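Local coordinates for probable E3 ubiquitin-protein ligase HERC1 (Homo sapiens, PDB 4QT6) that probably works as an E3 ubiquitin-protein ligase, of which this SPRY domain is likely a protein-binding module, at residues K6-L11 / K25-A30; Y39-Y44 / V57-W62; G51-C56 / R79-N84; M75-A80 / C139-S144. One frame throughout, in Å; residues are numbered along the deposited sequence.

Contact 1 (K6-L11 / K25-A30); sequences KAQCCL and KGYGLA. With ARF (formamide), chain H.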
# COMPACT_ATOMS: atom_id res chain seq x y z
N LYS A 6 -8.20 0.26 12.05
CA LYS A 6 -7.09 1.01 11.46
C LYS A 6 -7.46 1.48 10.03
O LYS A 6 -6.61 1.50 9.12
CB LYS A 6 -5.81 0.16 11.51
CG LYS A 6 -5.42 -0.32 12.90
CD LYS A 6 -3.94 -0.63 13.11
CE LYS A 6 -3.45 -1.86 12.40
NZ LYS A 6 -3.84 -3.16 13.02
N ALA A 7 -8.73 1.79 9.82
CA ALA A 7 -9.25 2.26 8.53
C ALA A 7 -9.95 3.60 8.72
O ALA A 7 -10.69 3.78 9.69
CB ALA A 7 -10.21 1.25 7.95
N GLN A 8 -9.71 4.51 7.79
CA GLN A 8 -10.30 5.85 7.80
C GLN A 8 -10.91 6.09 6.42
O GLN A 8 -10.21 6.02 5.40
CB GLN A 8 -9.21 6.86 8.13
CG GLN A 8 -9.56 8.31 7.93
CD GLN A 8 -10.48 8.88 9.00
OE1 GLN A 8 -10.89 8.20 9.94
NE2 GLN A 8 -10.80 10.15 8.84
N CYS A 9 -12.21 6.40 6.37
CA CYS A 9 -12.95 6.61 5.11
C CYS A 9 -12.87 5.43 4.15
O CYS A 9 -12.96 5.59 2.91
CB CYS A 9 -12.54 7.92 4.42
SG CYS A 9 -12.63 9.33 5.54
N CYS A 10 -12.71 4.24 4.73
CA CYS A 10 -12.68 2.99 4.00
C CYS A 10 -13.46 1.99 4.82
O CYS A 10 -13.61 2.15 6.04
CB CYS A 10 -11.24 2.47 3.85
SG CYS A 10 -10.19 3.53 2.85
N LEU A 11 -13.95 0.96 4.14
CA LEU A 11 -14.68 -0.14 4.76
C LEU A 11 -13.91 -1.44 4.50
O LEU A 11 -13.33 -1.59 3.42
CB LEU A 11 -16.04 -0.27 4.09
CG LEU A 11 -16.95 0.96 4.17
CD1 LEU A 11 -18.10 0.86 3.18
CD2 LEU A 11 -17.42 1.20 5.59
N LYS A 25 -10.55 11.40 1.13
CA LYS A 25 -9.33 10.58 1.09
C LYS A 25 -9.26 9.68 2.32
O LYS A 25 -9.77 10.01 3.40
CB LYS A 25 -8.10 11.46 0.99
CG LYS A 25 -8.07 12.34 -0.25
CD LYS A 25 -6.75 13.06 -0.34
CE LYS A 25 -6.73 14.16 -1.38
NZ LYS A 25 -5.37 14.75 -1.42
N GLY A 26 -8.60 8.52 2.19
CA GLY A 26 -8.62 7.57 3.29
C GLY A 26 -7.51 6.54 3.22
O GLY A 26 -6.72 6.54 2.28
N TYR A 27 -7.50 5.65 4.22
CA TYR A 27 -6.49 4.58 4.28
C TYR A 27 -7.03 3.40 5.07
O TYR A 27 -8.01 3.50 5.81
CB TYR A 27 -5.19 5.07 4.94
CG TYR A 27 -5.37 5.46 6.38
CD1 TYR A 27 -5.38 4.51 7.38
CD2 TYR A 27 -5.58 6.78 6.73
CE1 TYR A 27 -5.61 4.86 8.70
CE2 TYR A 27 -5.76 7.14 8.04
CZ TYR A 27 -5.80 6.18 9.02
OH TYR A 27 -5.98 6.53 10.34
N GLY A 28 -6.34 2.29 4.91
CA GLY A 28 -6.54 1.15 5.79
C GLY A 28 -5.27 0.32 5.92
O GLY A 28 -4.57 0.09 4.94
N LEU A 29 -5.02 -0.11 7.14
CA LEU A 29 -3.91 -1.00 7.49
C LEU A 29 -4.37 -2.42 7.76
O LEU A 29 -5.49 -2.66 8.21
CB LEU A 29 -3.17 -0.50 8.73
CG LEU A 29 -2.15 0.64 8.53
CD1 LEU A 29 -2.74 1.90 7.91
CD2 LEU A 29 -1.53 0.94 9.88
N ALA A 30 -3.44 -3.34 7.54
CA ALA A 30 -3.66 -4.74 7.86
C ALA A 30 -3.73 -4.94 9.37
O ALA A 30 -3.24 -4.13 10.17
CB ALA A 30 -2.57 -5.60 7.27
N ARF H . -16.49 6.17 5.73
C ARF H . -16.58 4.93 5.25
O ARF H . -17.42 4.68 4.40
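At the border of one sheet of the SPRY beta-sandwich, A7 and Q8 of the outermost strand 2-8 pair antiparallel with G28 and Y27 of strand 26-30. Q8 and Y27 form the hydrogen-bonded pair: Q8 N gives its hydrogen to Y27 O at 2.8 Å and 168°, and Y27 N returns a bond to Q8 O at 3.0 Å. A7 and G28 form the non-hydrogen-bonded pair, their CA atoms 4.0 Å apart. One register step on, K6 O accepts from L29 N at 3.0 Å and also receives a CA-H...O contact from G28.

The Y27 ring folds back over the partner strand because CG stands between its own backbone N and carbonyl carbon (chi1 64°). One face is covered by Q8 CB, a CH-pi contact with 3.8 Å from that atom to the ring centroid, and K6 O lies at the ring edge. K6 bends in its outer bonds, which brings NZ to a weak bond with A30 O; the main partner of this ammonium is the carboxylate of D3, with S31 O as a further acceptor.

Past Q8 the chain turns through C9, whose positive phi starts the crossing to strand 10-13 of the other sheet and whose CA borders a formamide. C10 turns its side chain back toward strand 26-30, with SG 3.7 Å from Y27 O.

Contact 2 (Y39-Y44 / V57-W62); sequences YQWKFY and VGVSRW. With ARF (formamide), chain D; ARF (formamide), chain F.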
# COMPACT_ATOMS: atom_id res chain seq x y z
N TYR A 39 8.97 -10.14 5.46
CA TYR A 39 7.63 -10.62 5.15
C TYR A 39 7.27 -10.18 3.76
O TYR A 39 7.48 -9.03 3.39
CB TYR A 39 6.61 -10.07 6.12
CG TYR A 39 5.18 -10.47 5.84
CD1 TYR A 39 4.80 -11.81 5.84
CD2 TYR A 39 4.21 -9.51 5.61
CE1 TYR A 39 3.50 -12.19 5.61
CE2 TYR A 39 2.89 -9.87 5.37
CZ TYR A 39 2.54 -11.22 5.37
OH TYR A 39 1.23 -11.60 5.15
N GLN A 40 6.74 -11.13 2.99
CA GLN A 40 6.32 -10.89 1.61
C GLN A 40 4.80 -11.15 1.49
O GLN A 40 4.28 -12.10 2.09
CB GLN A 40 7.11 -11.83 0.72
CG GLN A 40 7.06 -11.54 -0.75
CD GLN A 40 7.97 -12.45 -1.55
OE1 GLN A 40 9.01 -12.89 -1.07
NE2 GLN A 40 7.56 -12.76 -2.76
N TRP A 41 4.10 -10.31 0.73
CA TRP A 41 2.68 -10.50 0.47
C TRP A 41 2.33 -9.81 -0.85
O TRP A 41 3.20 -9.20 -1.49
CB TRP A 41 1.82 -9.96 1.63
CG TRP A 41 1.78 -8.48 1.65
CD1 TRP A 41 0.77 -7.69 1.19
CD2 TRP A 41 2.78 -7.59 2.16
NE1 TRP A 41 1.08 -6.39 1.36
CE2 TRP A 41 2.30 -6.28 1.97
CE3 TRP A 41 4.03 -7.77 2.78
CZ2 TRP A 41 3.02 -5.15 2.34
CZ3 TRP A 41 4.76 -6.65 3.14
CH2 TRP A 41 4.25 -5.34 2.92
N LYS A 42 1.06 -9.90 -1.26
CA LYS A 42 0.61 -9.23 -2.46
C LYS A 42 -0.63 -8.39 -2.22
O LYS A 42 -1.43 -8.68 -1.36
CB LYS A 42 0.33 -10.23 -3.59
CG LYS A 42 1.54 -11.02 -4.02
CD LYS A 42 1.21 -11.96 -5.15
CE LYS A 42 2.45 -12.66 -5.65
NZ LYS A 42 2.09 -13.80 -6.54
N PHE A 43 -0.73 -7.29 -2.97
CA PHE A 43 -1.99 -6.59 -3.13
C PHE A 43 -2.52 -6.89 -4.51
O PHE A 43 -1.75 -6.95 -5.47
CB PHE A 43 -1.81 -5.09 -2.98
CG PHE A 43 -1.56 -4.65 -1.56
CD1 PHE A 43 -2.54 -4.81 -0.60
CD2 PHE A 43 -0.40 -4.01 -1.21
CE1 PHE A 43 -2.34 -4.39 0.70
CE2 PHE A 43 -0.20 -3.56 0.09
CZ PHE A 43 -1.18 -3.73 1.02
N TYR A 44 -3.84 -7.08 -4.61
CA TYR A 44 -4.51 -7.30 -5.88
C TYR A 44 -5.52 -6.18 -6.05
O TYR A 44 -6.34 -5.91 -5.15
CB TYR A 44 -5.18 -8.67 -5.90
CG TYR A 44 -6.00 -8.88 -7.13
CD1 TYR A 44 -5.40 -9.09 -8.36
CD2 TYR A 44 -7.39 -8.86 -7.06
CE1 TYR A 44 -6.16 -9.28 -9.50
CE2 TYR A 44 -8.16 -9.04 -8.20
CZ TYR A 44 -7.53 -9.25 -9.42
OH TYR A 44 -8.27 -9.46 -10.56
N VAL A 57 -0.24 1.79 -2.59
CA VAL A 57 -0.07 0.65 -1.67
C VAL A 57 1.27 0.72 -1.01
O VAL A 57 2.17 1.38 -1.51
CB VAL A 57 -0.23 -0.70 -2.40
CG1 VAL A 57 -1.56 -0.73 -3.14
CG2 VAL A 57 0.93 -0.99 -3.37
N GLY A 58 1.43 0.08 0.13
CA GLY A 58 2.74 0.07 0.76
C GLY A 58 2.66 -0.39 2.19
O GLY A 58 1.97 -1.38 2.49
N VAL A 59 3.40 0.29 3.06
CA VAL A 59 3.39 0.00 4.49
C VAL A 59 3.27 1.30 5.30
O VAL A 59 3.60 2.38 4.79
CB VAL A 59 4.65 -0.78 4.93
CG1 VAL A 59 4.62 -2.18 4.35
CG2 VAL A 59 5.92 -0.04 4.54
N SER A 60 2.77 1.17 6.52
CA SER A 60 2.51 2.30 7.40
C SER A 60 2.85 1.99 8.85
O SER A 60 2.67 0.86 9.33
CB SER A 60 1.04 2.69 7.35
OG SER A 60 0.79 3.87 8.09
N ARG A 61 3.28 3.05 9.54
CA ARG A 61 3.26 3.08 10.99
C ARG A 61 1.85 3.18 11.52
O ARG A 61 0.93 3.59 10.80
CB ARG A 61 4.00 4.33 11.48
CG ARG A 61 5.47 4.31 11.20
CD ARG A 61 6.09 5.60 11.71
NE ARG A 61 7.54 5.46 11.81
CZ ARG A 61 8.43 5.92 10.94
NH1 ARG A 61 8.10 6.62 9.86
NH2 ARG A 61 9.71 5.71 11.21
N TRP A 62 1.68 2.84 12.79
CA TRP A 62 0.44 3.08 13.50
C TRP A 62 0.77 3.69 14.87
O TRP A 62 1.63 3.14 15.55
CB TRP A 62 -0.32 1.78 13.68
CG TRP A 62 -1.65 1.99 14.34
CD1 TRP A 62 -2.00 1.62 15.60
CD2 TRP A 62 -2.80 2.61 13.76
NE1 TRP A 62 -3.30 2.00 15.85
CE2 TRP A 62 -3.81 2.60 14.73
CE3 TRP A 62 -3.06 3.17 12.51
CZ2 TRP A 62 -5.07 3.13 14.49
CZ3 TRP A 62 -4.31 3.70 12.28
CH2 TRP A 62 -5.30 3.66 13.25
N ARF D . 4.07 -10.79 10.17
C ARF D . 3.21 -11.35 9.33
O ARF D . 2.23 -10.71 8.96
N ARF F . -0.92 -9.40 6.09
C ARF F . -2.05 -9.94 5.61
O ARF F . -3.13 -9.56 6.07
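The carbonyl oxygen of G58 probably accepts a hydrogen bond from C139 N of the neighbouring strand 137-142, and the ring edges of W41 and F43 lie beside it. W41 CZ2 and F43 CE2 each come to 3.9 Å from G58 O, which lies near both ring planes.

The same two rings carry the apolar contact. W41 CG stands between the backbone N and the carbonyl carbon (chi1 74°), which turns the indole across toward the opposing sheet, where CH2 meets V59 CG1 at 3.5 Å. F43 reaches straight across, its CD2 3.5 Å from V57 CB, and the two side chains run past each other in opposite senses. W41 and F43 also brace one another, since W41 NE1 sits 3.3 Å above the F43 ring plane, displaced toward its rim.

All this lies in the core of the SPRY beta-sandwich: strand 38-47 belongs to one sheet and strand 55-60 to the other. Their local axes approach to 8.8 Å at 131°, a face-to-face spacing bridged by side chains.

Near the start of strand 38-47, a formamide nitrogen donates to Y39 OH at 3.2 Å, and the oxygen of a second formamide rests over one face of the same ring. Beyond V59, the hydroxyl S60 OG donates to R61 O at 2.7 Å.

Contact 3 (G51-C56 / R79-N84); sequences GNEGTC and RAYSGN. With ARF (formamide), chain B; ARF (formamide), chain G.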
# COMPACT_ATOMS: atom_id res chain seq x y z
N GLY A 51 -6.54 4.30 -15.99
CA GLY A 51 -6.03 5.57 -16.51
C GLY A 51 -6.28 6.80 -15.66
O GLY A 51 -5.91 7.90 -16.06
N ASN A 52 -6.91 6.65 -14.50
CA ASN A 52 -7.12 7.78 -13.60
C ASN A 52 -7.21 7.25 -12.18
O ASN A 52 -8.14 7.54 -11.44
CB ASN A 52 -8.39 8.54 -13.98
CG ASN A 52 -8.54 9.85 -13.22
OD1 ASN A 52 -7.56 10.53 -12.88
ND2 ASN A 52 -9.78 10.20 -12.95
N GLU A 53 -6.19 6.47 -11.82
CA GLU A 53 -6.22 5.71 -10.56
C GLU A 53 -6.03 6.64 -9.38
O GLU A 53 -5.49 7.75 -9.52
CB GLU A 53 -5.13 4.63 -10.56
CG GLU A 53 -5.38 3.47 -11.51
CD GLU A 53 -5.00 3.76 -12.95
OE1 GLU A 53 -4.48 4.85 -13.24
OE2 GLU A 53 -5.23 2.89 -13.81
N GLY A 54 -6.49 6.18 -8.21
CA GLY A 54 -6.48 6.97 -6.99
C GLY A 54 -5.91 6.22 -5.79
O GLY A 54 -6.12 6.62 -4.67
N THR A 55 -5.20 5.13 -6.06
CA THR A 55 -4.66 4.23 -5.03
C THR A 55 -3.15 4.31 -4.90
O THR A 55 -2.44 4.39 -5.92
CB THR A 55 -4.99 2.79 -5.43
OG1 THR A 55 -6.41 2.64 -5.49
CG2 THR A 55 -4.41 1.76 -4.44
N CYS A 56 -2.67 4.19 -3.66
CA CYS A 56 -1.28 3.84 -3.39
C CYS A 56 -1.27 2.62 -2.48
O CYS A 56 -2.19 2.46 -1.69
CB CYS A 56 -0.53 4.93 -2.65
SG CYS A 56 -0.38 6.50 -3.55
N ARG A 79 2.41 4.41 -6.00
CA ARG A 79 1.21 5.00 -6.61
C ARG A 79 0.82 4.32 -7.93
O ARG A 79 1.65 4.23 -8.87
CB ARG A 79 1.48 6.49 -6.82
CG ARG A 79 0.36 7.29 -7.44
CD ARG A 79 0.76 8.76 -7.48
NE ARG A 79 -0.14 9.59 -8.28
CZ ARG A 79 0.20 10.74 -8.85
NH1 ARG A 79 1.45 11.23 -8.73
NH2 ARG A 79 -0.70 11.41 -9.56
N ALA A 80 -0.44 3.86 -8.02
CA ALA A 80 -0.92 3.11 -9.15
C ALA A 80 -0.80 3.91 -10.45
O ALA A 80 -0.31 3.41 -11.46
CB ALA A 80 -2.36 2.69 -8.92
N TYR A 81 -1.26 5.15 -10.39
CA TYR A 81 -1.46 5.96 -11.61
C TYR A 81 -0.17 6.17 -12.40
O TYR A 81 -0.19 6.11 -13.62
CB TYR A 81 -2.06 7.31 -11.24
CG TYR A 81 -2.12 8.27 -12.40
CD1 TYR A 81 -3.03 8.09 -13.42
CD2 TYR A 81 -1.22 9.32 -12.50
CE1 TYR A 81 -3.07 8.95 -14.50
CE2 TYR A 81 -1.26 10.20 -13.58
CZ TYR A 81 -2.20 10.01 -14.57
OH TYR A 81 -2.27 10.86 -15.66
N SER A 82 0.92 6.44 -11.69
CA SER A 82 2.20 6.84 -12.27
C SER A 82 3.39 5.93 -11.97
O SER A 82 4.47 6.10 -12.55
CB SER A 82 2.53 8.22 -11.72
OG SER A 82 2.60 8.19 -10.29
N GLY A 83 3.24 5.00 -11.02
CA GLY A 83 4.39 4.24 -10.56
C GLY A 83 5.34 4.99 -9.62
O GLY A 83 6.36 4.42 -9.21
N ASN A 84 5.00 6.22 -9.23
CA ASN A 84 5.83 7.01 -8.32
C ASN A 84 5.84 6.41 -6.92
O ASN A 84 4.92 5.67 -6.56
CB ASN A 84 5.36 8.48 -8.21
CG ASN A 84 5.65 9.30 -9.46
OD1 ASN A 84 4.73 9.75 -10.14
ND2 ASN A 84 6.92 9.48 -9.78
N ARF B . -5.14 9.84 -11.32
C ARF B . -4.07 10.56 -10.98
O ARF B . -3.44 10.31 -9.96
N ARF G . -9.15 8.90 -9.12
C ARF G . -8.14 9.78 -9.02
O ARF G . -8.22 10.71 -8.22
O HOH W 1 -2.38 4.92 -15.14
O HOH W 2 -2.99 5.97 -8.15
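Backbone hydrogen bonding joins the segments where T55 O receives A80 N at 2.9 Å and a nearly straight 174°. Next to it, C56 and R79 form a non-hydrogen-bonded antiparallel pair, and C56 SG packs 3.8 Å from R79 CB.

Water adds two bridges: one donates to both E53 OE1 and Y81 O, the other donates to T55 O while accepting from Y81 N. The carboxylate of E53 is further fixed through OE2, which takes G51 N from above its plane and also bonds T99 OG1.

Van der Waals contact is made by E53 CB against A80 CB at 3.8 Å.

A separate edge contact involves Y81, whose CG lies anti to the backbone N (chi1 172°); this sets the ring with its edge to G51 O, 3.4 Å from CE1, and one face to a formamide.

That formamide occupies the angle between the segments. Its nitrogen donates to E53 O at 2.8 Å and to N52 OD1, and its oxygen accepts from R79 NH2 at 3.0 Å and 177°, at the edge of a guanidinium whose NH1 bonds Y86 OH. Formamide C lies 3.3 Å above the Y81 ring plane. Such a polar pocket between loops at a sheet end is consistent with the loop-built ligand surface of SPRY domains.

Contact 4 (M75-A80 / C139-S144); sequences MWLYRA and CVMFYS. With ARF (formamide), chain B; ARF (formamide), chain C; ARF (formamide), chain G.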
# COMPACT_ATOMS: atom_id res chain seq x y z
N MSE A 75 4.04 6.64 6.17
CA MSE A 75 3.83 5.60 5.16
C MSE A 75 4.93 5.60 4.13
O MSE A 75 5.61 6.62 3.90
CB MSE A 75 2.48 5.77 4.46
CG MSE A 75 1.35 5.97 5.47
SE MSE A 75 -0.37 6.06 4.50
CE MSE A 75 -1.48 5.47 5.99
N TRP A 76 5.10 4.47 3.50
CA TRP A 76 5.98 4.29 2.36
C TRP A 76 5.08 3.77 1.25
O TRP A 76 4.50 2.67 1.36
CB TRP A 76 7.06 3.24 2.66
CG TRP A 76 8.22 3.68 3.52
CD1 TRP A 76 9.48 3.97 3.08
CD2 TRP A 76 8.26 3.80 4.95
NE1 TRP A 76 10.27 4.31 4.13
CE2 TRP A 76 9.57 4.20 5.29
CE3 TRP A 76 7.31 3.67 5.97
CZ2 TRP A 76 9.95 4.43 6.60
CZ3 TRP A 76 7.70 3.89 7.28
CH2 TRP A 76 9.02 4.26 7.58
N LEU A 77 4.90 4.56 0.19
CA LEU A 77 3.80 4.33 -0.73
C LEU A 77 4.24 4.24 -2.18
O LEU A 77 5.20 4.89 -2.60
CB LEU A 77 2.76 5.42 -0.59
CG LEU A 77 2.06 5.51 0.75
CD1 LEU A 77 1.21 6.78 0.83
CD2 LEU A 77 1.21 4.27 1.00
N TYR A 78 3.47 3.48 -2.94
CA TYR A 78 3.69 3.19 -4.35
C TYR A 78 2.36 3.46 -5.06
O TYR A 78 1.31 2.88 -4.76
CB TYR A 78 4.20 1.74 -4.48
CG TYR A 78 4.38 1.11 -5.84
CD1 TYR A 78 4.76 1.87 -6.94
CD2 TYR A 78 4.29 -0.28 -6.00
CE1 TYR A 78 4.93 1.28 -8.18
CE2 TYR A 78 4.47 -0.88 -7.24
CZ TYR A 78 4.81 -0.09 -8.32
OH TYR A 78 4.98 -0.71 -9.55
N ARG A 79 2.41 4.41 -6.00
CA ARG A 79 1.21 5.00 -6.61
C ARG A 79 0.82 4.32 -7.93
O ARG A 79 1.65 4.23 -8.87
CB ARG A 79 1.48 6.49 -6.82
CG ARG A 79 0.36 7.29 -7.44
CD ARG A 79 0.76 8.76 -7.48
NE ARG A 79 -0.14 9.59 -8.28
CZ ARG A 79 0.20 10.74 -8.85
NH1 ARG A 79 1.45 11.23 -8.73
NH2 ARG A 79 -0.70 11.41 -9.56
N ALA A 80 -0.44 3.86 -8.02
CA ALA A 80 -0.92 3.11 -9.15
C ALA A 80 -0.80 3.91 -10.45
O ALA A 80 -0.31 3.41 -11.46
CB ALA A 80 -2.36 2.69 -8.92
N CYS A 139 -0.44 -1.61 4.01
CA CYS A 139 -1.49 -0.58 3.90
C CYS A 139 -1.84 -0.21 2.50
O CYS A 139 -1.09 -0.44 1.57
CB CYS A 139 -1.10 0.70 4.63
SG CYS A 139 0.19 1.66 3.85
N VAL A 140 -3.01 0.41 2.39
CA VAL A 140 -3.53 0.96 1.15
C VAL A 140 -4.02 2.35 1.51
O VAL A 140 -4.58 2.55 2.60
CB VAL A 140 -4.69 0.08 0.63
CG1 VAL A 140 -5.37 0.72 -0.56
CG2 VAL A 140 -4.18 -1.31 0.30
N MSE A 141 -3.80 3.31 0.62
CA MSE A 141 -4.31 4.68 0.80
C MSE A 141 -4.99 5.09 -0.48
O MSE A 141 -4.53 4.72 -1.56
CB MSE A 141 -3.09 5.55 1.13
CG MSE A 141 -3.36 7.00 1.52
SE MSE A 141 -3.52 8.22 -0.03
CE MSE A 141 -2.35 7.36 -1.34
N PHE A 142 -6.08 5.85 -0.37
CA PHE A 142 -6.76 6.40 -1.53
C PHE A 142 -6.76 7.92 -1.45
O PHE A 142 -7.18 8.48 -0.44
CB PHE A 142 -8.20 5.90 -1.55
CG PHE A 142 -8.34 4.40 -1.51
CD1 PHE A 142 -8.00 3.62 -2.63
CD2 PHE A 142 -8.85 3.77 -0.38
CE1 PHE A 142 -8.14 2.24 -2.58
CE2 PHE A 142 -8.99 2.38 -0.33
CZ PHE A 142 -8.63 1.63 -1.43
N TYR A 143 -6.29 8.57 -2.51
CA TYR A 143 -6.26 10.04 -2.56
C TYR A 143 -7.35 10.63 -3.40
O TYR A 143 -7.45 11.86 -3.53
CB TYR A 143 -4.89 10.58 -2.99
CG TYR A 143 -4.39 10.09 -4.31
CD1 TYR A 143 -4.80 10.67 -5.50
CD2 TYR A 143 -3.51 9.02 -4.40
CE1 TYR A 143 -4.37 10.21 -6.71
CE2 TYR A 143 -3.05 8.55 -5.62
CZ TYR A 143 -3.46 9.17 -6.78
OH TYR A 143 -2.99 8.72 -7.98
N SER A 144 -8.18 9.76 -3.99
CA SER A 144 -9.38 10.20 -4.65
C SER A 144 -10.40 10.73 -3.65
O SER A 144 -10.38 10.40 -2.46
CB SER A 144 -9.96 9.04 -5.45
OG SER A 144 -10.07 7.90 -4.63
N ARF B . -5.14 9.84 -11.32
C ARF B . -4.07 10.56 -10.98
O ARF B . -3.44 10.31 -9.96
N ARF C . 7.23 -2.54 -9.64
C ARF C . 8.17 -2.65 -10.58
O ARF C . 8.16 -1.88 -11.54
N ARF G . -9.15 8.90 -9.12
C ARF G . -8.14 9.78 -9.02
O ARF G . -8.22 10.71 -8.22
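Polar contact centres on Y143 OH, which accepts from R79 NE at 3.0 Å. Y143 OH in turn donates to the formamide oxygen (ARF O, chain B) at 2.6 Å. The hydroxyl lies close to the guanidinium plane, so R79 meets it with its edge; the planes of guanidinium and phenol ring stand 82° apart. Y143 CG sits between its backbone N and carbonyl carbon (chi1 57°), which points the ring across the sheet toward the arginine; H69 stacks on the same ring.

The two strands are not direct neighbours. Strand 55-60 runs between 75-79 and 137-142 in the antiparallel six-stranded sheet of the SPRY beta-sandwich, and the local axes are 8.4 Å apart, their N-to-C directions at 63°. M75, L77 and R79 share one face with C139, M141 and Y143; V140 and F142 point the other way, onto V151 and L18 of the seven-stranded sheet.

Apolar contacts bridge the intervening strand on that face. L77 CD2 touches C139 SG at 4.0 Å. Selenomethionine M75 lays its SE 4.5 Å from C139 SG and also approaches M141 CG. M141, another selenomethionine, has two conformers, so its contacts are less certain; in one of them CE lies 4.2 Å from L77 CD1.

In the fold
Contacts 1, 3 and 4 lie mainly in one antiparallel sheet, though contact 1 passes through C9 into the start of the other; contact 2 crosses between the two. Strand 137-142 ties the set together: G26 O and F142 N, probably hydrogen-bonded at 2.8 Å, join contact 1 to contact 4, while C56 N and M141 O, probably bonded at 2.9 Å, join contact 3 to it. Contacts 3 and 4, centres about 8 Å apart, share R79, A80 and a formamide pocket. Contacts 2 and 4 are central, each about 5 Å from the chain centre and about 10 Å apart. Contact 1 is about 17 Å, centre to centre, from contact 3, yet W62 packs on K6, linking it to contact 2.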